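Local atomic coordinates of DUF1436 domain-containing protein (Neisseria meningitidis, PDB entry 2GKP), a protein that is of unknown function but belongs to the CdiI family, and so probably acts as an immunity protein that neutralises a toxin of contact-dependent growth inhibition. Residues Gln8-Ala14 against Val114-Asn120; Pro36-Tyr40 against Ala63-Thr67; Tyr88-Val92 against Arg104-Phe108. All coordinates share one frame; numbering follows the deposited sequence.

Contact 1 of 3, residues Gln8-Ala14 against Val114-Asn120. With EDO (1,2-ethanediol), chain C.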
loop_
_atom_site.group_PDB
_atom_site.type_symbol
_atom_site.label_atom_id
_atom_site.label_comp_id
_atom_site.label_asym_id
_atom_site.label_seq_id
_atom_site.Cartn_x
_atom_site.Cartn_y
_atom_site.Cartn_z
ATOM N N GLN A 8 -14.311 -14.972 -1.990
ATOM C CA GLN A 8 -14.121 -15.280 -3.391
ATOM C C GLN A 8 -14.745 -14.197 -4.254
ATOM O O GLN A 8 -15.799 -13.636 -3.924
ATOM C CB GLN A 8 -14.677 -16.677 -3.704
ATOM C CG GLN A 8 -13.726 -17.527 -4.559
ATOM C CD GLN A 8 -12.305 -17.768 -3.965
ATOM O OE1 GLN A 8 -11.492 -18.471 -4.581
ATOM N NE2 GLN A 8 -12.008 -17.192 -2.796
ATOM N N GLU A 9 -14.061 -13.881 -5.341
ATOM C CA GLU A 9 -14.456 -12.840 -6.282
ATOM C C GLU A 9 -14.226 -11.423 -5.782
ATOM O O GLU A 9 -14.300 -10.490 -6.585
ATOM C CB GLU A 9 -15.904 -13.019 -6.797
ATOM C CG GLU A 9 -16.189 -14.381 -7.460
ATOM C CD GLU A 9 -15.154 -14.812 -8.503
ATOM O OE1 GLU A 9 -14.741 -13.993 -9.356
ATOM O OE2 GLU A 9 -14.763 -15.998 -8.479
ATOM N N GLN A 10 -13.905 -11.262 -4.495
ATOM C CA GLN A 10 -13.657 -9.922 -3.940
ATOM C C GLN A 10 -12.186 -9.536 -4.106
ATOM O O GLN A 10 -11.281 -10.364 -3.960
ATOM C CB GLN A 10 -14.061 -9.845 -2.463
ATOM C CG GLN A 10 -14.196 -8.438 -1.888
ATOM C CD GLN A 10 -14.835 -8.432 -0.506
ATOM O OE1 GLN A 10 -15.711 -9.279 -0.190
ATOM N NE2 GLN A 10 -14.418 -7.490 0.322
ATOM N N ASP A 11 -11.996 -8.279 -4.453
ATOM C CA ASP A 11 -10.664 -7.694 -4.579
ATOM C C ASP A 11 -10.226 -7.029 -3.291
ATOM O O ASP A 11 -10.999 -6.297 -2.697
ATOM C CB ASP A 11 -10.678 -6.640 -5.695
ATOM C CG ASP A 11 -11.036 -7.244 -7.031
ATOM O OD1 ASP A 11 -10.246 -8.079 -7.531
ATOM O OD2 ASP A 11 -12.125 -6.888 -7.547
ATOM N N TYR A 12 -8.972 -7.266 -2.902
ATOM C CA TYR A 12 -8.391 -6.577 -1.763
ATOM C C TYR A 12 -7.106 -5.932 -2.226
ATOM O O TYR A 12 -6.314 -6.564 -2.926
ATOM C CB TYR A 12 -8.106 -7.569 -0.617
ATOM C CG TYR A 12 -9.319 -8.357 -0.177
ATOM C CD1 TYR A 12 -10.059 -7.939 0.913
ATOM C CD2 TYR A 12 -9.752 -9.471 -0.890
ATOM C CE1 TYR A 12 -11.215 -8.643 1.327
ATOM C CE2 TYR A 12 -10.890 -10.177 -0.491
ATOM C CZ TYR A 12 -11.598 -9.747 0.613
ATOM O OH TYR A 12 -12.724 -10.432 1.030
ATOM N N TRP A 13 -6.891 -4.693 -1.782
ATOM C CA TRP A 13 -5.714 -3.961 -2.177
ATOM C C TRP A 13 -4.984 -3.329 -0.994
ATOM O O TRP A 13 -5.609 -2.950 0.019
ATOM C CB TRP A 13 -6.100 -2.848 -3.154
ATOM C CG TRP A 13 -6.430 -3.283 -4.540
ATOM C CD1 TRP A 13 -7.623 -3.784 -4.990
ATOM C CD2 TRP A 13 -5.588 -3.156 -5.697
ATOM N NE1 TRP A 13 -7.565 -3.985 -6.354
ATOM C CE2 TRP A 13 -6.318 -3.640 -6.805
ATOM C CE3 TRP A 13 -4.265 -2.722 -5.894
ATOM C CZ2 TRP A 13 -5.785 -3.653 -8.099
ATOM C CZ3 TRP A 13 -3.741 -2.746 -7.184
ATOM C CH2 TRP A 13 -4.507 -3.194 -8.275
ATOM N N ALA A 14 -3.659 -3.172 -1.160
ATOM C CA ALA A 14 -2.832 -2.536 -0.144
ATOM C C ALA A 14 -1.595 -1.980 -0.782
ATOM O O ALA A 14 -1.275 -2.291 -1.917
ATOM C CB ALA A 14 -2.430 -3.531 1.006
ATOM N N VAL A 114 5.259 -0.141 -3.676
ATOM C CA VAL A 114 4.811 -1.419 -4.195
ATOM C C VAL A 114 3.317 -1.480 -3.934
ATOM O O VAL A 114 2.866 -1.077 -2.860
ATOM C CB VAL A 114 5.566 -2.559 -3.422
ATOM C CG1 VAL A 114 4.904 -3.911 -3.615
ATOM C CG2 VAL A 114 7.040 -2.660 -3.798
ATOM N N ASP A 115 2.551 -2.003 -4.891
ATOM C CA ASP A 115 1.102 -2.225 -4.739
ATOM C C ASP A 115 0.830 -3.712 -4.581
ATOM O O ASP A 115 1.528 -4.506 -5.180
ATOM C CB ASP A 115 0.310 -1.730 -5.973
ATOM C CG ASP A 115 0.330 -0.216 -6.144
ATOM O OD1 ASP A 115 0.809 0.529 -5.257
ATOM O OD2 ASP A 115 -0.188 0.232 -7.194
ATOM N N ILE A 116 -0.187 -4.066 -3.815
ATOM C CA ILE A 116 -0.530 -5.505 -3.668
ATOM C C ILE A 116 -2.006 -5.645 -3.942
ATOM O O ILE A 116 -2.842 -4.910 -3.371
ATOM C CB ILE A 116 -0.233 -6.043 -2.225
ATOM C CG1 ILE A 116 1.243 -5.817 -1.871
ATOM C CG2 ILE A 116 -0.549 -7.525 -2.150
ATOM C CD1 ILE A 116 1.490 -4.537 -1.038
ATOM N N TRP A 117 -2.310 -6.592 -4.856
ATOM C CA TRP A 117 -3.690 -6.919 -5.216
ATOM C C TRP A 117 -3.950 -8.404 -4.946
ATOM O O TRP A 117 -3.230 -9.237 -5.460
ATOM C CB TRP A 117 -3.934 -6.587 -6.685
ATOM C CG TRP A 117 -5.262 -7.101 -7.209
ATOM C CD1 TRP A 117 -6.487 -7.063 -6.590
ATOM C CD2 TRP A 117 -5.473 -7.723 -8.479
ATOM N NE1 TRP A 117 -7.455 -7.603 -7.416
ATOM C CE2 TRP A 117 -6.851 -8.029 -8.570
ATOM C CE3 TRP A 117 -4.625 -8.053 -9.552
ATOM C CZ2 TRP A 117 -7.409 -8.631 -9.699
ATOM C CZ3 TRP A 117 -5.178 -8.694 -10.663
ATOM C CH2 TRP A 117 -6.568 -8.953 -10.736
ATOM N N LEU A 118 -4.924 -8.690 -4.074
ATOM C CA LEU A 118 -5.351 -10.067 -3.809
ATOM C C LEU A 118 -6.716 -10.330 -4.431
ATOM O O LEU A 118 -7.644 -9.577 -4.223
ATOM C CB LEU A 118 -5.477 -10.258 -2.302
ATOM C CG LEU A 118 -6.036 -11.615 -1.809
ATOM C CD1 LEU A 118 -5.139 -12.758 -2.238
ATOM C CD2 LEU A 118 -6.144 -11.569 -0.292
ATOM N N HIS A 119 -6.823 -11.442 -5.144
ATOM C CA HIS A 119 -8.083 -11.820 -5.782
ATOM C C HIS A 119 -8.069 -13.325 -5.968
ATOM O O HIS A 119 -7.133 -13.862 -6.566
ATOM C CB HIS A 119 -8.220 -11.130 -7.146
ATOM C CG HIS A 119 -9.497 -11.455 -7.851
ATOM N ND1 HIS A 119 -9.590 -12.425 -8.824
ATOM C CD2 HIS A 119 -10.743 -10.956 -7.691
ATOM C CE1 HIS A 119 -10.838 -12.483 -9.260
ATOM N NE2 HIS A 119 -11.562 -11.613 -8.580
ATOM N N ASN A 120 -9.076 -14.004 -5.403
ATOM C CA ASN A 120 -9.173 -15.464 -5.466
ATOM C C ASN A 120 -7.857 -16.160 -5.145
ATOM O O ASN A 120 -7.400 -17.081 -5.844
ATOM C CB ASN A 120 -9.713 -15.901 -6.832
ATOM C CG ASN A 120 -11.157 -15.463 -7.054
ATOM O OD1 ASN A 120 -11.868 -15.093 -6.116
ATOM N ND2 ASN A 120 -11.592 -15.477 -8.317
HETATM C C1 EDO C . 3.343 -0.009 -7.573
HETATM O O1 EDO C . 2.898 -0.490 -8.854
HETATM C C2 EDO C . 2.984 1.476 -7.453
HETATM O O2 EDO C . 2.694 1.933 -6.126
HETATM O O HOH W 1 -14.058 -10.461 -10.052
HETATM O O HOH W 2 -10.623 -12.707 -3.218
#
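Trp13 and Trp117 face each other across two neighbouring antiparallel strands of the central sheet, an example of how aromatic side chains settle on a non-hydrogen-bonded pair. Backbone bonds flank them: Tyr12 pairs with Leu118, and Ala14 with Ile116, each through two N-H...O=C bonds; Leu118 N to Tyr12 O measures 2.8 Å. Aromatic contact comes next. The five-membered rings form an offset stack, centroids 4.4 Å apart and planes 17° from parallel, while Trp117 CB sits squarely over the six-membered ring of Trp13 in a CH-pi contact. In Trp117, CG anti to the backbone N (chi1 171°) puts the indole over Trp13, and the turn about chi2 (43°) directs NE1 to Asp11. On the other face, Tyr12, Ala14, Ile116 and Leu118 are buried, with Leu62 of helix 51-63 against Tyr12, Ala14 and Ile116. Polar contacts complete the pairing. Trp117 NE1 donates within its ring plane to Asp11 OD1 at 2.8 Å. Toward Gln8 and Asn120, one water bridges Gln10 O and Asn120 N, and Asn120 ND2 reaches Glu9 OE2 from above the carboxylate plane. Asn120 OD1 in turn accepts from Glu9 N, a nearly straight bond of 2.6 Å in the carbonyl plane.

Contact 2 of 3, residues Pro36-Tyr40 against Ala63-Thr67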
loop_
_atom_site.group_PDB
_atom_site.type_symbol
_atom_site.label_atom_id
_atom_site.label_comp_id
_atom_site.label_asym_id
_atom_site.label_seq_id
_atom_site.Cartn_x
_atom_site.Cartn_y
_atom_site.Cartn_z
ATOM N N PRO A 36 -5.135 4.507 -1.606
ATOM C CA PRO A 36 -4.930 4.484 -0.152
ATOM C C PRO A 36 -6.179 4.910 0.606
ATOM O O PRO A 36 -6.818 5.912 0.234
ATOM C CB PRO A 36 -3.800 5.494 0.035
ATOM C CG PRO A 36 -2.990 5.363 -1.224
ATOM C CD PRO A 36 -4.018 5.167 -2.327
ATOM N N ASP A 37 -6.523 4.171 1.656
ATOM C CA ASP A 37 -7.757 4.451 2.424
ATOM C C ASP A 37 -7.332 4.990 3.793
ATOM O O ASP A 37 -6.965 4.214 4.697
ATOM C CB ASP A 37 -8.570 3.172 2.577
ATOM C CG ASP A 37 -9.901 3.406 3.254
ATOM O OD1 ASP A 37 -10.113 4.526 3.732
ATOM O OD2 ASP A 37 -10.700 2.459 3.345
ATOM N N HIS A 38 -7.348 6.309 3.935
ATOM C CA HIS A 38 -6.839 6.926 5.162
ATOM C C HIS A 38 -7.774 6.735 6.359
ATOM O O HIS A 38 -7.489 7.227 7.449
ATOM C CB HIS A 38 -6.448 8.391 4.906
ATOM C CG HIS A 38 -5.418 8.533 3.835
ATOM N ND1 HIS A 38 -4.179 7.936 3.908
ATOM C CD2 HIS A 38 -5.477 9.132 2.619
ATOM C CE1 HIS A 38 -3.504 8.184 2.798
ATOM N NE2 HIS A 38 -4.265 8.917 2.003
ATOM N N LEU A 39 -8.854 5.981 6.186
ATOM C CA LEU A 39 -9.596 5.514 7.352
ATOM C C LEU A 39 -8.697 4.630 8.237
ATOM O O LEU A 39 -8.809 4.595 9.468
ATOM C CB LEU A 39 -10.838 4.741 6.919
ATOM C CG LEU A 39 -11.668 4.085 8.012
ATOM C CD1 LEU A 39 -12.188 5.135 9.007
ATOM C CD2 LEU A 39 -12.830 3.341 7.428
ATOM N N TYR A 40 -7.792 3.930 7.579
ATOM C CA TYR A 40 -6.866 3.026 8.255
ATOM C C TYR A 40 -5.518 3.756 8.362
ATOM O O TYR A 40 -5.007 4.249 7.355
ATOM C CB TYR A 40 -6.791 1.705 7.479
ATOM C CG TYR A 40 -8.127 1.067 7.318
ATOM C CD1 TYR A 40 -8.737 0.355 8.367
ATOM C CD2 TYR A 40 -8.836 1.230 6.135
ATOM C CE1 TYR A 40 -10.007 -0.174 8.217
ATOM C CE2 TYR A 40 -10.099 0.688 5.982
ATOM C CZ TYR A 40 -10.667 -0.016 7.006
ATOM O OH TYR A 40 -11.921 -0.535 6.831
ATOM N N ALA A 63 -6.801 -7.333 4.554
ATOM C CA ALA A 63 -8.080 -7.783 5.136
ATOM C C ALA A 63 -9.014 -6.620 5.398
ATOM O O ALA A 63 -10.255 -6.790 5.416
ATOM C CB ALA A 63 -7.842 -8.574 6.385
ATOM N N ASN A 64 -8.439 -5.445 5.628
ATOM C CA ASN A 64 -9.245 -4.256 5.869
ATOM C C ASN A 64 -9.660 -3.494 4.599
ATOM O O ASN A 64 -10.386 -2.512 4.677
ATOM C CB ASN A 64 -8.518 -3.275 6.799
ATOM C CG ASN A 64 -8.526 -3.724 8.224
ATOM O OD1 ASN A 64 -9.461 -4.389 8.654
ATOM N ND2 ASN A 64 -7.507 -3.354 8.979
ATOM N N SER A 65 -9.193 -3.949 3.437
ATOM C CA SER A 65 -9.517 -3.278 2.177
ATOM C C SER A 65 -11.021 -3.264 1.904
ATOM O O SER A 65 -11.649 -4.338 1.842
ATOM C CB SER A 65 -8.763 -3.978 1.046
ATOM O OG SER A 65 -9.096 -3.435 -0.235
ATOM N N ARG A 66 -11.580 -2.070 1.686
ATOM C CA ARG A 66 -13.033 -1.958 1.506
ATOM C C ARG A 66 -13.370 -1.888 0.012
ATOM O O ARG A 66 -12.686 -1.193 -0.775
ATOM C CB ARG A 66 -13.602 -0.730 2.222
ATOM C CG ARG A 66 -13.454 -0.767 3.714
ATOM C CD ARG A 66 -14.101 0.482 4.383
ATOM N NE ARG A 66 -13.434 1.759 4.117
ATOM C CZ ARG A 66 -14.002 2.960 4.246
ATOM N NH1 ARG A 66 -15.290 3.087 4.589
ATOM N NH2 ARG A 66 -13.315 4.066 4.020
ATOM N N THR A 67 -14.420 -2.608 -0.390
ATOM C CA THR A 67 -14.977 -2.446 -1.733
ATOM C C THR A 67 -16.348 -1.813 -1.578
ATOM O O THR A 67 -17.222 -2.360 -0.889
ATOM C CB THR A 67 -15.112 -3.802 -2.455
ATOM O OG1 THR A 67 -13.812 -4.353 -2.681
ATOM C CG2 THR A 67 -15.818 -3.646 -3.809
HETATM O O HOH W 3 -12.825 -3.224 6.108
#
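Arg66 approaches Asp37 side-on, and the pair illustrates how a single buried carboxylate can tie two irregular pieces of chain together. The guanidinium and carboxylate planes are only 20° apart, although the side chains themselves cross at about a right angle. Asp37 OD2 takes both main bonds: Arg66 NE reaches its syn lone pair at 2.9 Å, and Arg66 NH2 comes in on the same syn side at 3.1 Å. A weak bond from Arg66 NH2 to OD1 adds to the salt bridge. The bend in the arginine chain at chi3 (-68°) turns the group edge-on to the acid. Asp37 OD1 also accepts from Leu39 N, met from above the carboxylate plane, which makes an Asx turn and fixes the carboxylate against its own backbone. Leu39 then lays CD2 over the centre of the guanidinium face, 3.4 Å from Arg66 CZ. Its CG covers one face of the Tyr40 ring; against the opposite face lies Asn64 CB in a CH-pi contact, with the Asn64 amide plane nearly parallel to the ring. One water joins Tyr40 OH to Asn64 O. The contact lies at the surface, where the interrupted strand 34-45 meets the loop after helix 51-63; strand 23-30 connects the two, since Ser29 OG bonds to both Asp37 OD2 and Arg66 N.

Contact 3 of 3, residues Tyr88-Val92 against Arg104-Phe108; sequences YEDWV and RRALF
The packing of the short helix 104-108 against the side of the long helix 81-99, segment axes at 79°, is held here by a salt bridge beside an apolar cluster. Arg104 grips Glu89 end-on, one nitrogen to each oxygen: NH2 donates to the syn lone pair of OE1 at 2.7 Å, and NH1 to OE2 at 2.9 Å. The two groups are nearly coplanar, and both bonds stay close to the guanidinium plane, although NH1 meets OE2 20° out of the carboxylate plane. Val92 CG1 lies over the centre of one guanidinium face, giving the charged group an apolar floor. Alongside, the Phe108 ring points its rim into helix 81-99. Phe108 CZ lies 3.6 Å from Trp91 CZ3, the two rings meeting rim to rim, and Val92 CG2 comes to the edge of the same ring. Phe108 CG stands anti to its carbonyl carbon (chi1 -72°), which carries the ring toward Trp91. Tyr88 OH is also close, 3.5 Å from Phe108 CZ. Leu107 CD2 covers a face of Phe108 and touches Val92 CG1. Around this junction, Glu134, between strands 122-132 and 135-138, forms a salt bridge with Arg104 NE and a hydrogen bond with Tyr88 OH, while Leu107 packs on Leu95 and Cys96 of helix 81-99.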
loop_
_atom_site.group_PDB
_atom_site.type_symbol
_atom_site.label_atom_id
_atom_site.label_comp_id
_atom_site.label_asym_id
_atom_site.label_seq_id
_atom_site.Cartn_x
_atom_site.Cartn_y
_atom_site.Cartn_z
ATOM N N TYR A 88 -5.258 13.566 2.007
ATOM C CA TYR A 88 -3.897 13.365 1.509
ATOM C C TYR A 88 -2.947 14.298 2.248
ATOM O O TYR A 88 -1.839 13.900 2.701
ATOM C CB TYR A 88 -3.834 13.649 -0.021
ATOM C CG TYR A 88 -2.418 13.485 -0.552
ATOM C CD1 TYR A 88 -1.866 12.220 -0.661
ATOM C CD2 TYR A 88 -1.636 14.587 -0.898
ATOM C CE1 TYR A 88 -0.566 12.034 -1.122
ATOM C CE2 TYR A 88 -0.303 14.405 -1.335
ATOM C CZ TYR A 88 0.202 13.127 -1.438
ATOM O OH TYR A 88 1.486 12.876 -1.882
ATOM N N GLU A 89 -3.322 15.564 2.346
ATOM C CA GLU A 89 -2.470 16.532 3.048
ATOM C C GLU A 89 -2.325 16.172 4.535
ATOM O O GLU A 89 -1.227 16.287 5.106
ATOM C CB GLU A 89 -3.017 17.953 2.838
ATOM C CG GLU A 89 -2.770 18.457 1.398
ATOM C CD GLU A 89 -1.290 18.464 0.996
ATOM O OE1 GLU A 89 -0.472 18.988 1.767
ATOM O OE2 GLU A 89 -0.953 17.959 -0.111
ATOM N N ASP A 90 -3.402 15.688 5.151
ATOM C CA ASP A 90 -3.285 15.226 6.523
ATOM C C ASP A 90 -2.315 14.049 6.617
ATOM O O ASP A 90 -1.535 13.981 7.556
ATOM C CB ASP A 90 -4.662 14.902 7.098
ATOM C CG ASP A 90 -5.519 16.149 7.317
ATOM O OD1 ASP A 90 -4.986 17.281 7.256
ATOM O OD2 ASP A 90 -6.727 15.991 7.574
ATOM N N TRP A 91 -2.361 13.125 5.656
ATOM C CA TRP A 91 -1.462 11.961 5.646
ATOM C C TRP A 91 -0.039 12.400 5.537
ATOM O O TRP A 91 0.827 11.885 6.259
ATOM C CB TRP A 91 -1.842 11.018 4.481
ATOM C CG TRP A 91 -0.888 9.877 4.212
ATOM C CD1 TRP A 91 -0.837 8.705 4.873
ATOM C CD2 TRP A 91 0.114 9.830 3.192
ATOM N NE1 TRP A 91 0.153 7.910 4.334
ATOM C CE2 TRP A 91 0.712 8.569 3.267
ATOM C CE3 TRP A 91 0.492 10.698 2.159
ATOM C CZ2 TRP A 91 1.755 8.192 2.437
ATOM C CZ3 TRP A 91 1.512 10.313 1.320
ATOM C CH2 TRP A 91 2.121 9.062 1.443
ATOM N N VAL A 92 0.240 13.364 4.665
ATOM C CA VAL A 92 1.621 13.850 4.519
ATOM C C VAL A 92 2.130 14.507 5.812
ATOM O O VAL A 92 3.214 14.183 6.306
ATOM C CB VAL A 92 1.713 14.890 3.369
ATOM C CG1 VAL A 92 3.124 15.464 3.262
ATOM C CG2 VAL A 92 1.378 14.256 2.044
ATOM N N ARG A 104 8.120 18.021 3.089
ATOM C CA ARG A 104 7.640 16.904 2.266
ATOM C C ARG A 104 8.675 16.491 1.232
ATOM O O ARG A 104 8.701 15.331 0.817
ATOM C CB ARG A 104 6.272 17.212 1.614
ATOM C CG ARG A 104 6.303 18.272 0.545
ATOM C CD ARG A 104 4.938 18.901 0.382
ATOM N NE ARG A 104 3.972 17.952 -0.146
ATOM C CZ ARG A 104 2.666 18.011 0.110
ATOM N NH1 ARG A 104 1.852 17.133 -0.447
ATOM N NH2 ARG A 104 2.145 18.926 0.955
ATOM N N ARG A 105 9.521 17.428 0.771
ATOM C CA ARG A 105 10.585 17.061 -0.154
ATOM C C ARG A 105 11.445 15.921 0.387
ATOM O O ARG A 105 11.728 14.927 -0.320
ATOM C CB ARG A 105 11.452 18.280 -0.461
ATOM C CG ARG A 105 12.613 18.023 -1.392
ATOM C CD ARG A 105 13.023 19.309 -2.074
ATOM N NE ARG A 105 14.467 19.380 -2.259
ATOM C CZ ARG A 105 15.097 20.421 -2.788
ATOM N NH1 ARG A 105 14.411 21.484 -3.174
ATOM N NH2 ARG A 105 16.410 20.403 -2.913
ATOM N N ALA A 106 11.846 16.054 1.650
ATOM C CA ALA A 106 12.684 15.045 2.272
ATOM C C ALA A 106 11.896 13.776 2.510
ATOM O O ALA A 106 12.412 12.692 2.300
ATOM C CB ALA A 106 13.256 15.593 3.605
ATOM N N LEU A 107 10.643 13.879 2.953
ATOM C CA LEU A 107 9.842 12.663 3.175
ATOM C C LEU A 107 9.793 11.798 1.903
ATOM O O LEU A 107 9.928 10.557 1.977
ATOM C CB LEU A 107 8.415 13.082 3.576
ATOM C CG LEU A 107 7.375 11.953 3.600
ATOM C CD1 LEU A 107 7.720 10.908 4.664
ATOM C CD2 LEU A 107 5.989 12.544 3.811
ATOM N N PHE A 108 9.572 12.447 0.755
ATOM C CA PHE A 108 9.310 11.719 -0.451
ATOM C C PHE A 108 10.539 11.385 -1.277
ATOM O O PHE A 108 10.452 10.518 -2.140
ATOM C CB PHE A 108 8.295 12.456 -1.329
ATOM C CG PHE A 108 6.884 12.423 -0.798
ATOM C CD1 PHE A 108 6.154 11.238 -0.829
ATOM C CD2 PHE A 108 6.301 13.558 -0.246
ATOM C CE1 PHE A 108 4.838 11.207 -0.351
ATOM C CE2 PHE A 108 5.036 13.529 0.224
ATOM C CZ PHE A 108 4.286 12.380 0.168
#

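How the contacts relate
The three contacts show how chemistry follows position in a fold. Contact 1 pairs strands within the sheet, one side buried against helix 51-63, and relies on backbone bonds and stacked indoles. Contact 2 lies at the surface and, lacking regular pairing between its segments, is joined by a salt bridge, whose aspartate also forms a local Asx turn, and by a CH-pi contact. Contact 3, partly buried, joins two helices with another salt bridge, end-on rather than side-on, beside an aromatic cluster. Contacts 1 and 2 reach the same sheet and touch where Ser65 OG lies 3.0 Å from Trp13 N, a probable hydrogen bond. His38 packs on Trp91 between contacts 2 and 3, whereas contacts 1 and 3 stand about 26 Å apart between centres.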